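Local coordinates for protein proline dehydrogenase (Bradyrhizobium japonicum USDA 110, PDB 3HAZ) that probably oxidizes proline to glutamate in two steps, joining an FAD-dependent proline dehydrogenase and an NAD-dependent aldehyde dehydrogenase in one chain, at residues A[58-67]-A[153-164]; A[193-204]-A[234-245]. One frame throughout, in Å; residues are numbered along the deposited sequence.

Contact 1: A[58-67]-A[153-164]; sequences GGVEDMLREF and AVRTATRQAMRL
Gln160 NE2 donates to a water at 2.6 Å, and that water donates to Gly59 O at 3.0 Å, linking the side-chain amide to the carbonyl of the residue that caps helix 60-66. As the N-cap, Gly59 gives its own N-H to Asp62 OD2, the half of a capping box that a glycine can still take part in. No direct hydrogen bond joins the two helices; the rest is packing. With CG anti to its backbone N (chi1 -169°), Gln160 runs alongside Met63 from the opposite helix, bringing NE2 to 3.3 Å from Met63 CB. Its OE1 meets the edge of the Phe67 ring, the amide and ring planes 55° apart. The methyl of Ala157 sits over the centre of that ring, CB 3.6 Å from the centroid and 7° off the normal, a CH-pi contact. Tyr476 of the second subunit also meets Phe67. Were Phe67 an alanine, the methyl of Ala157 would probably face a gap and that tyrosine would lose its aromatic neighbour. One turn earlier, Met63 bends at chi3 and places SD 3.9 Å from Ala161 CB, a knob in the hole of Ala157, Gln160, Ala161 and Leu164. Leu164 CD1 packs on this sulfur, while its CD2 lies 3.5 Å from Gly58 O. This knob in a hole belongs to a nearly antiparallel helix pair, axes 10.5 Å apart, in the region the family names for DNA binding.

Contact 2: A[193-204]-A[234-245]; sequences SFDMLGEGARTA and PGISVKLSALHP. With SO4 (sulfate ion), chain K.
Strands 193-196 and 235-238 run parallel, their axes 4.7 Å apart and inclined by 12°, with Phe194 paired to Ile236 and gripping the residues before and after it. Phe194 N donates to Gly235 O at 2.9 Å, while Phe194 O accepts from Ser237 N. Ser193 adds a side-chain bond at the start of the pairing, OG accepting from Gly235 N at 2.8 Å; Arg441 also binds this hydroxyl. Met196 and Ile236 cross obliquely, Met196 CG to Ile236 CG1 at 3.7 Å, on the side packed by helix 204-223. The other face carries Asp195 and Ser237, whose OG is bonded to the FAD-binding Arg341. Beyond the strands, Ser241 holds the facing loop twice: its OG accepts from Gly200 N at 2.8 Å and its O accepts from Ala201 N at 2.8 Å. Its chi1 of 73° sets OG between backbone N and carbonyl carbon, where Glu282 holds it as well. Glu199 CB packs on Lys239 CD at 3.6 Å, the two chains heading the same way, but Glu199 forms a salt bridge with Arg458, Lys239 with Asp280. Lys239 NZ also makes a weak bond, 3.4 Å, to O4 of a sulfate, probably from the crystallisation liquor, that Arg458 binds too. The chemistry thus changes from apolar on the helix side to charged near the flavin, where a small anion, possibly a substrate carboxylate, might be accepted.

How the contacts relate
The two contacts illustrate how place in the fold sets chemistry. Contact 1 is partly buried, joins helix to helix in an all-helical region, and borders a second subunit; contact 2 is buried, joins the strands of one beta-alpha-beta unit of the proline dehydrogenase barrel, and touches no other chain. Direct hydrogen bonds span contact 2, all from backbone N-H groups, two of them to serine hydroxyls, whereas contact 1 relies on side-chain packing and a bridging water. They share no helix or strand and do not touch: their centres lie 28 Å apart and their nearest atoms about 11 Å. Contact 2 reaches the flavin more closely (Lys239 side chain about 5 Å; Val60 side chain of contact 1 about 12 Å).

Contact 1: A[58-67]-A[153-164]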
loop_
_atom_site.group_PDB
_atom_site.type_symbol
_atom_site.label_atom_id
_atom_site.label_comp_id
_atom_site.label_asym_id
_atom_site.label_seq_id
_atom_site.Cartn_x
_atom_site.Cartn_y
_atom_site.Cartn_z
ATOM N N GLY A 58 29.855 -3.628 39.373
ATOM C CA GLY A 58 29.348 -3.187 38.087
ATOM C C GLY A 58 29.884 -1.846 37.627
ATOM O O GLY A 58 30.733 -1.241 38.281
ATOM N N GLY A 59 29.384 -1.387 36.484
ATOM C CA GLY A 59 29.768 -0.101 35.935
ATOM C C GLY A 59 28.570 0.792 35.664
ATOM O O GLY A 59 27.432 0.451 36.000
ATOM N N VAL A 60 28.826 1.937 35.044
ATOM C CA VAL A 60 27.774 2.903 34.749
ATOM C C VAL A 60 26.684 2.302 33.864
ATOM O O VAL A 60 25.493 2.505 34.108
ATOM C CB VAL A 60 28.342 4.156 34.069
ATOM C CG1 VAL A 60 27.217 5.066 33.618
ATOM C CG2 VAL A 60 29.279 4.889 35.016
ATOM N N GLU A 61 27.104 1.565 32.839
ATOM C CA GLU A 61 26.182 0.898 31.931
ATOM C C GLU A 61 25.264 -0.064 32.691
ATOM O O GLU A 61 24.080 -0.189 32.380
ATOM C CB GLU A 61 26.954 0.156 30.837
ATOM N N ASP A 62 25.807 -0.734 33.698
ATOM C CA ASP A 62 24.997 -1.620 34.520
ATOM C C ASP A 62 23.929 -0.825 35.262
ATOM O O ASP A 62 22.782 -1.259 35.355
ATOM C CB ASP A 62 25.873 -2.410 35.496
ATOM C CG ASP A 62 26.809 -3.373 34.789
ATOM O OD1 ASP A 62 26.350 -4.088 33.873
ATOM O OD2 ASP A 62 28.003 -3.416 35.147
ATOM N N MET A 63 24.297 0.347 35.774
ATOM C CA MET A 63 23.334 1.181 36.492
ATOM C C MET A 63 22.265 1.726 35.555
ATOM O O MET A 63 21.073 1.698 35.866
ATOM C CB MET A 63 24.028 2.332 37.228
ATOM C CG MET A 63 23.069 3.210 38.022
ATOM S SD MET A 63 23.862 4.622 38.830
ATOM C CE MET A 63 24.326 5.611 37.407
ATOM N N LEU A 64 22.689 2.218 34.398
ATOM C CA LEU A 64 21.737 2.748 33.424
ATOM C C LEU A 64 20.745 1.668 32.993
ATOM O O LEU A 64 19.544 1.919 32.855
ATOM C CB LEU A 64 22.474 3.318 32.209
ATOM C CG LEU A 64 23.416 4.490 32.494
ATOM C CD1 LEU A 64 24.247 4.836 31.262
ATOM C CD2 LEU A 64 22.636 5.713 32.987
ATOM N N ARG A 65 21.256 0.457 32.791
ATOM C CA ARG A 65 20.420 -0.647 32.347
ATOM C C ARG A 65 19.508 -1.113 33.478
ATOM O O ARG A 65 18.309 -1.282 33.285
ATOM C CB ARG A 65 21.289 -1.801 31.829
ATOM C CG ARG A 65 20.513 -3.039 31.399
ATOM C CD ARG A 65 21.452 -4.189 31.020
ATOM N NE ARG A 65 22.599 -4.296 31.925
ATOM C CZ ARG A 65 22.601 -4.980 33.068
ATOM N NH1 ARG A 65 21.512 -5.626 33.462
ATOM N NH2 ARG A 65 23.693 -5.013 33.822
ATOM N N GLU A 66 20.078 -1.293 34.666
ATOM C CA GLU A 66 19.328 -1.800 35.816
ATOM C C GLU A 66 18.095 -0.968 36.155
ATOM O O GLU A 66 17.030 -1.519 36.426
ATOM C CB GLU A 66 20.240 -1.915 37.045
ATOM N N PHE A 67 18.229 0.355 36.148
ATOM C CA PHE A 67 17.088 1.214 36.444
ATOM C C PHE A 67 16.466 1.836 35.199
ATOM O O PHE A 67 15.590 2.699 35.295
ATOM C CB PHE A 67 17.468 2.278 37.479
ATOM C CG PHE A 67 17.824 1.698 38.811
ATOM C CD1 PHE A 67 16.839 1.445 39.753
ATOM C CD2 PHE A 67 19.134 1.361 39.105
ATOM C CE1 PHE A 67 17.155 0.892 40.971
ATOM C CE2 PHE A 67 19.460 0.804 40.327
ATOM C CZ PHE A 67 18.465 0.568 41.260
ATOM N N ALA A 153 13.370 2.990 44.907
ATOM C CA ALA A 153 14.299 2.593 43.850
ATOM C C ALA A 153 15.278 3.727 43.523
ATOM O O ALA A 153 16.436 3.480 43.189
ATOM C CB ALA A 153 13.542 2.148 42.595
ATOM N N VAL A 154 14.809 4.969 43.615
ATOM C CA VAL A 154 15.679 6.112 43.358
ATOM C C VAL A 154 16.787 6.195 44.412
ATOM O O VAL A 154 17.941 6.484 44.091
ATOM C CB VAL A 154 14.886 7.438 43.279
ATOM C CG1 VAL A 154 15.849 8.649 43.180
ATOM C CG2 VAL A 154 13.918 7.397 42.097
ATOM N N ARG A 155 16.437 5.924 45.667
ATOM C CA ARG A 155 17.430 5.874 46.737
ATOM C C ARG A 155 18.453 4.782 46.448
ATOM O O ARG A 155 19.664 5.003 46.541
ATOM C CB ARG A 155 16.764 5.652 48.103
ATOM C CG ARG A 155 15.799 6.769 48.481
ATOM C CD ARG A 155 15.145 6.560 49.846
ATOM N NE ARG A 155 14.157 7.608 50.091
ATOM C CZ ARG A 155 12.847 7.403 50.188
ATOM N NH1 ARG A 155 12.353 6.175 50.097
ATOM N NH2 ARG A 155 12.031 8.432 50.387
ATOM N N THR A 156 17.959 3.607 46.076
ATOM C CA THR A 156 18.836 2.493 45.724
ATOM C C THR A 156 19.741 2.848 44.541
ATOM O O THR A 156 20.941 2.588 44.571
ATOM C CB THR A 156 18.020 1.238 45.397
ATOM O OG1 THR A 156 17.227 0.891 46.537
ATOM C CG2 THR A 156 18.941 0.080 45.052
ATOM N N ALA A 157 19.163 3.446 43.504
ATOM C CA ALA A 157 19.952 3.889 42.356
ATOM C C ALA A 157 20.996 4.945 42.752
ATOM O O ALA A 157 22.119 4.946 42.242
ATOM C CB ALA A 157 19.039 4.422 41.252
ATOM N N THR A 158 20.619 5.850 43.652
ATOM C CA THR A 158 21.538 6.885 44.122
ATOM C C THR A 158 22.706 6.289 44.907
ATOM O O THR A 158 23.847 6.737 44.763
ATOM C CB THR A 158 20.825 7.937 44.999
ATOM O OG1 THR A 158 19.810 8.602 44.231
ATOM C CG2 THR A 158 21.820 8.959 45.511
ATOM N N ARG A 159 22.417 5.284 45.736
ATOM C CA ARG A 159 23.462 4.594 46.493
ATOM C C ARG A 159 24.451 3.896 45.567
ATOM O O ARG A 159 25.655 3.889 45.821
ATOM C CB ARG A 159 22.862 3.584 47.477
ATOM C CG ARG A 159 22.106 4.234 48.622
ATOM C CD ARG A 159 21.811 3.242 49.742
ATOM N NE ARG A 159 20.904 3.810 50.733
ATOM C CZ ARG A 159 21.295 4.577 51.743
ATOM N NH1 ARG A 159 22.585 4.862 51.895
ATOM N NH2 ARG A 159 20.397 5.063 52.595
ATOM N N GLN A 160 23.937 3.306 44.491
ATOM C CA GLN A 160 24.796 2.688 43.485
ATOM C C GLN A 160 25.662 3.732 42.786
ATOM O O GLN A 160 26.844 3.505 42.544
ATOM C CB GLN A 160 23.950 1.935 42.460
ATOM C CG GLN A 160 24.745 1.058 41.527
ATOM C CD GLN A 160 23.845 0.222 40.628
ATOM O OE1 GLN A 160 22.736 -0.159 41.014
ATOM N NE2 GLN A 160 24.318 -0.062 39.423
ATOM N N ALA A 161 25.069 4.880 42.461
ATOM C CA ALA A 161 25.826 5.969 41.851
ATOM C C ALA A 161 26.956 6.378 42.794
ATOM O O ALA A 161 28.060 6.728 42.361
ATOM C CB ALA A 161 24.905 7.173 41.534
ATOM N N MET A 162 26.678 6.324 44.091
ATOM C CA MET A 162 27.677 6.698 45.086
ATOM C C MET A 162 28.880 5.753 45.077
ATOM O O MET A 162 30.020 6.206 45.193
ATOM C CB MET A 162 27.059 6.795 46.486
ATOM C CG MET A 162 26.187 8.040 46.663
ATOM S SD MET A 162 25.236 8.071 48.198
ATOM C CE MET A 162 26.538 8.308 49.411
ATOM N N ARG A 163 28.646 4.449 44.934
ATOM C CA ARG A 163 29.787 3.543 44.849
ATOM C C ARG A 163 30.546 3.717 43.534
ATOM O O ARG A 163 31.768 3.557 43.490
ATOM C CB ARG A 163 29.426 2.069 45.125
ATOM C CG ARG A 163 28.077 1.600 44.618
ATOM C CD ARG A 163 27.658 0.308 45.325
ATOM N NE ARG A 163 26.346 -0.172 44.890
ATOM C CZ ARG A 163 25.201 0.099 45.513
ATOM N NH1 ARG A 163 24.055 -0.377 45.041
ATOM N NH2 ARG A 163 25.198 0.849 46.607
ATOM N N LEU A 164 29.837 4.077 42.468
ATOM C CA LEU A 164 30.514 4.292 41.196
ATOM C C LEU A 164 31.396 5.540 41.256
ATOM O O LEU A 164 32.556 5.517 40.836
ATOM C CB LEU A 164 29.509 4.369 40.034
ATOM C CG LEU A 164 28.788 3.060 39.689
ATOM C CD1 LEU A 164 27.630 3.310 38.734
ATOM C CD2 LEU A 164 29.746 2.008 39.122
HETATM O O HOH W 1 26.789 -0.439 38.748
#

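Contact 2: A[193-204]-A[234-245]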
loop_
_atom_site.group_PDB
_atom_site.type_symbol
_atom_site.label_atom_id
_atom_site.label_comp_id
_atom_site.label_asym_id
_atom_site.label_seq_id
_atom_site.Cartn_x
_atom_site.Cartn_y
_atom_site.Cartn_z
ATOM N N SER A 193 47.212 5.331 35.755
ATOM C CA SER A 193 47.604 6.558 35.092
ATOM C C SER A 193 46.432 7.539 35.185
ATOM O O SER A 193 45.304 7.142 35.490
ATOM C CB SER A 193 47.993 6.280 33.642
ATOM O OG SER A 193 49.084 5.372 33.588
ATOM N N PHE A 194 46.701 8.813 34.930
ATOM C CA PHE A 194 45.732 9.867 35.201
ATOM C C PHE A 194 45.107 10.380 33.917
ATOM O O PHE A 194 45.797 10.921 33.051
ATOM C CB PHE A 194 46.397 11.049 35.926
ATOM C CG PHE A 194 46.793 10.766 37.359
ATOM C CD1 PHE A 194 46.733 9.481 37.888
ATOM C CD2 PHE A 194 47.267 11.795 38.169
ATOM C CE1 PHE A 194 47.118 9.228 39.211
ATOM C CE2 PHE A 194 47.664 11.550 39.485
ATOM C CZ PHE A 194 47.582 10.262 40.004
ATOM N N ASP A 195 43.799 10.208 33.807
ATOM C CA ASP A 195 43.015 10.866 32.776
ATOM C C ASP A 195 42.461 12.139 33.410
ATOM O O ASP A 195 41.450 12.113 34.112
ATOM C CB ASP A 195 41.887 9.946 32.305
ATOM C CG ASP A 195 41.044 10.559 31.198
ATOM O OD1 ASP A 195 41.518 11.500 30.525
ATOM O OD2 ASP A 195 39.905 10.085 30.997
ATOM N N MET A 196 43.149 13.252 33.192
ATOM C CA MET A 196 42.782 14.502 33.847
ATOM C C MET A 196 41.462 15.064 33.313
ATOM O O MET A 196 41.235 15.127 32.102
ATOM C CB MET A 196 43.914 15.523 33.707
ATOM C CG MET A 196 45.294 14.976 34.108
ATOM S SD MET A 196 45.447 14.594 35.872
ATOM C CE MET A 196 44.893 16.160 36.559
ATOM N N LEU A 197 40.594 15.485 34.224
ATOM C CA LEU A 197 39.263 15.979 33.855
ATOM C C LEU A 197 39.227 17.178 32.895
ATOM O O LEU A 197 38.331 17.288 32.055
ATOM C CB LEU A 197 38.477 16.332 35.117
ATOM C CG LEU A 197 37.521 15.266 35.643
ATOM C CD1 LEU A 197 38.121 13.890 35.493
ATOM C CD2 LEU A 197 37.152 15.556 37.097
ATOM N N GLY A 198 40.186 18.081 33.026
ATOM C CA GLY A 198 40.096 19.359 32.336
ATOM C C GLY A 198 39.954 19.346 30.824
ATOM O O GLY A 198 40.571 18.534 30.129
ATOM N N GLU A 199 39.132 20.262 30.314
ATOM C CA GLU A 199 39.019 20.494 28.876
ATOM C C GLU A 199 38.482 21.902 28.589
ATOM O O GLU A 199 37.825 22.514 29.436
ATOM C CB GLU A 199 38.098 19.458 28.232
ATOM C CG GLU A 199 36.622 19.774 28.385
ATOM C CD GLU A 199 35.728 18.804 27.628
ATOM O OE1 GLU A 199 36.114 17.623 27.486
ATOM O OE2 GLU A 199 34.639 19.222 27.179
ATOM N N GLY A 200 38.775 22.409 27.397
ATOM C CA GLY A 200 38.240 23.683 26.941
ATOM C C GLY A 200 38.293 24.829 27.936
ATOM O O GLY A 200 37.270 25.250 28.470
ATOM N N ALA A 201 39.485 25.345 28.196
ATOM C CA ALA A 201 39.589 26.595 28.939
ATOM C C ALA A 201 38.740 27.662 28.242
ATOM O O ALA A 201 38.823 27.842 27.029
ATOM C CB ALA A 201 41.034 27.047 29.023
ATOM N N ARG A 202 37.913 28.352 29.013
ATOM C CA ARG A 202 37.149 29.482 28.500
ATOM C C ARG A 202 37.843 30.807 28.800
ATOM O O ARG A 202 37.576 31.820 28.154
ATOM C CB ARG A 202 35.747 29.497 29.111
ATOM C CG ARG A 202 34.702 28.759 28.295
ATOM C CD ARG A 202 35.074 27.309 28.059
ATOM N NE ARG A 202 34.047 26.611 27.289
ATOM C CZ ARG A 202 33.930 25.291 27.217
ATOM N NH1 ARG A 202 32.956 24.756 26.492
ATOM N NH2 ARG A 202 34.780 24.504 27.877
ATOM N N THR A 203 38.722 30.806 29.795
ATOM C CA THR A 203 39.372 32.037 30.235
ATOM C C THR A 203 40.870 31.810 30.349
ATOM O O THR A 203 41.329 30.667 30.376
ATOM C CB THR A 203 38.834 32.511 31.602
ATOM O OG1 THR A 203 39.406 31.716 32.649
ATOM C CG2 THR A 203 37.311 32.393 31.649
ATOM N N ALA A 204 41.626 32.902 30.405
ATOM C CA ALA A 204 43.065 32.832 30.615
ATOM C C ALA A 204 43.358 32.179 31.963
ATOM O O ALA A 204 44.264 31.351 32.087
ATOM C CB ALA A 204 43.691 34.237 30.535
ATOM N N PRO A 234 53.859 5.144 35.123
ATOM C CA PRO A 234 52.522 5.723 34.948
ATOM C C PRO A 234 52.490 6.828 33.898
ATOM O O PRO A 234 53.529 7.390 33.530
ATOM C CB PRO A 234 52.208 6.317 36.331
ATOM C CG PRO A 234 53.252 5.767 37.260
ATOM C CD PRO A 234 54.454 5.526 36.413
ATOM N N GLY A 235 51.287 7.138 33.433
ATOM C CA GLY A 235 51.093 8.179 32.446
ATOM C C GLY A 235 50.127 9.263 32.886
ATOM O O GLY A 235 49.379 9.120 33.858
ATOM N N ILE A 236 50.154 10.367 32.158
ATOM C CA ILE A 236 49.173 11.417 32.339
ATOM C C ILE A 236 48.619 11.800 30.972
ATOM O O ILE A 236 49.360 11.835 29.988
ATOM C CB ILE A 236 49.795 12.647 33.038
ATOM C CG1 ILE A 236 48.718 13.668 33.404
ATOM C CG2 ILE A 236 50.891 13.277 32.166
ATOM C CD1 ILE A 236 49.209 14.738 34.375
ATOM N N SER A 237 47.313 12.060 30.915
ATOM C CA SER A 237 46.657 12.514 29.694
ATOM C C SER A 237 46.357 13.999 29.787
ATOM O O SER A 237 45.885 14.483 30.821
ATOM C CB SER A 237 45.345 11.759 29.457
ATOM O OG SER A 237 45.584 10.475 28.924
ATOM N N VAL A 238 46.613 14.704 28.690
ATOM C CA VAL A 238 46.501 16.154 28.635
ATOM C C VAL A 238 45.701 16.574 27.406
ATOM O O VAL A 238 45.803 15.941 26.357
ATOM C CB VAL A 238 47.908 16.782 28.585
ATOM C CG1 VAL A 238 47.872 18.159 27.960
ATOM C CG2 VAL A 238 48.517 16.813 29.987
ATOM N N LYS A 239 44.896 17.629 27.547
ATOM C CA LYS A 239 44.109 18.169 26.436
ATOM C C LYS A 239 44.548 19.579 26.050
ATOM O O LYS A 239 44.559 20.489 26.881
ATOM C CB LYS A 239 42.619 18.186 26.787
ATOM C CG LYS A 239 41.907 16.857 26.587
ATOM C CD LYS A 239 40.437 16.979 26.957
ATOM C CE LYS A 239 39.685 15.681 26.687
ATOM N NZ LYS A 239 40.309 14.540 27.399
ATOM N N LEU A 240 44.897 19.764 24.783
ATOM C CA LEU A 240 45.319 21.086 24.318
ATOM C C LEU A 240 44.262 22.154 24.584
ATOM O O LEU A 240 44.608 23.287 24.892
ATOM C CB LEU A 240 45.683 21.057 22.833
ATOM C CG LEU A 240 46.784 20.047 22.502
ATOM C CD1 LEU A 240 47.107 20.015 21.018
ATOM C CD2 LEU A 240 48.029 20.358 23.323
ATOM N N SER A 241 42.978 21.807 24.475
ATOM C CA SER A 241 41.932 22.815 24.664
ATOM C C SER A 241 41.893 23.311 26.112
ATOM O O SER A 241 41.388 24.393 26.391
ATOM C CB SER A 241 40.552 22.300 24.225
ATOM O OG SER A 241 40.025 21.348 25.143
ATOM N N ALA A 242 42.415 22.507 27.033
ATOM C CA ALA A 242 42.482 22.913 28.434
ATOM C C ALA A 242 43.579 23.956 28.661
ATOM O O ALA A 242 43.514 24.745 29.608
ATOM C CB ALA A 242 42.716 21.696 29.327
ATOM N N LEU A 243 44.572 23.966 27.777
ATOM C CA LEU A 243 45.761 24.801 27.954
ATOM C C LEU A 243 45.733 26.122 27.193
ATOM O O LEU A 243 46.661 26.932 27.311
ATOM C CB LEU A 243 47.007 24.016 27.557
ATOM C CG LEU A 243 47.312 22.842 28.485
ATOM C CD1 LEU A 243 48.291 21.890 27.828
ATOM C CD2 LEU A 243 47.834 23.350 29.829
ATOM N N HIS A 244 44.682 26.335 26.409
ATOM C CA HIS A 244 44.533 27.572 25.650
ATOM C C HIS A 244 43.045 27.903 25.463
ATOM O O HIS A 244 42.258 27.024 25.119
ATOM C CB HIS A 244 45.231 27.455 24.295
ATOM C CG HIS A 244 45.498 28.776 23.644
ATOM N ND1 HIS A 244 44.519 29.491 22.990
ATOM C CD2 HIS A 244 46.623 29.525 23.574
ATOM C CE1 HIS A 244 45.033 30.621 22.535
ATOM N NE2 HIS A 244 46.310 30.664 22.873
ATOM N N PRO A 245 42.665 29.171 25.705
ATOM C CA PRO A 245 41.273 29.646 25.746
ATOM C C PRO A 245 40.644 29.890 24.365
ATOM O O PRO A 245 39.420 30.000 24.272
ATOM C CB PRO A 245 41.369 30.983 26.504
ATOM C CG PRO A 245 42.843 31.259 26.715
ATOM C CD PRO A 245 43.623 30.272 25.905
HETATM S S SO4 K . 38.271 10.922 26.468
HETATM O O1 SO4 K . 38.759 9.547 26.508
HETATM O O2 SO4 K . 36.967 10.926 25.816
HETATM O O3 SO4 K . 38.140 11.436 27.830
HETATM O O4 SO4 K . 39.210 11.757 25.720
HETATM O O HOH W 2 42.807 14.479 29.757
HETATM O O HOH W 3 37.546 31.599 25.494
#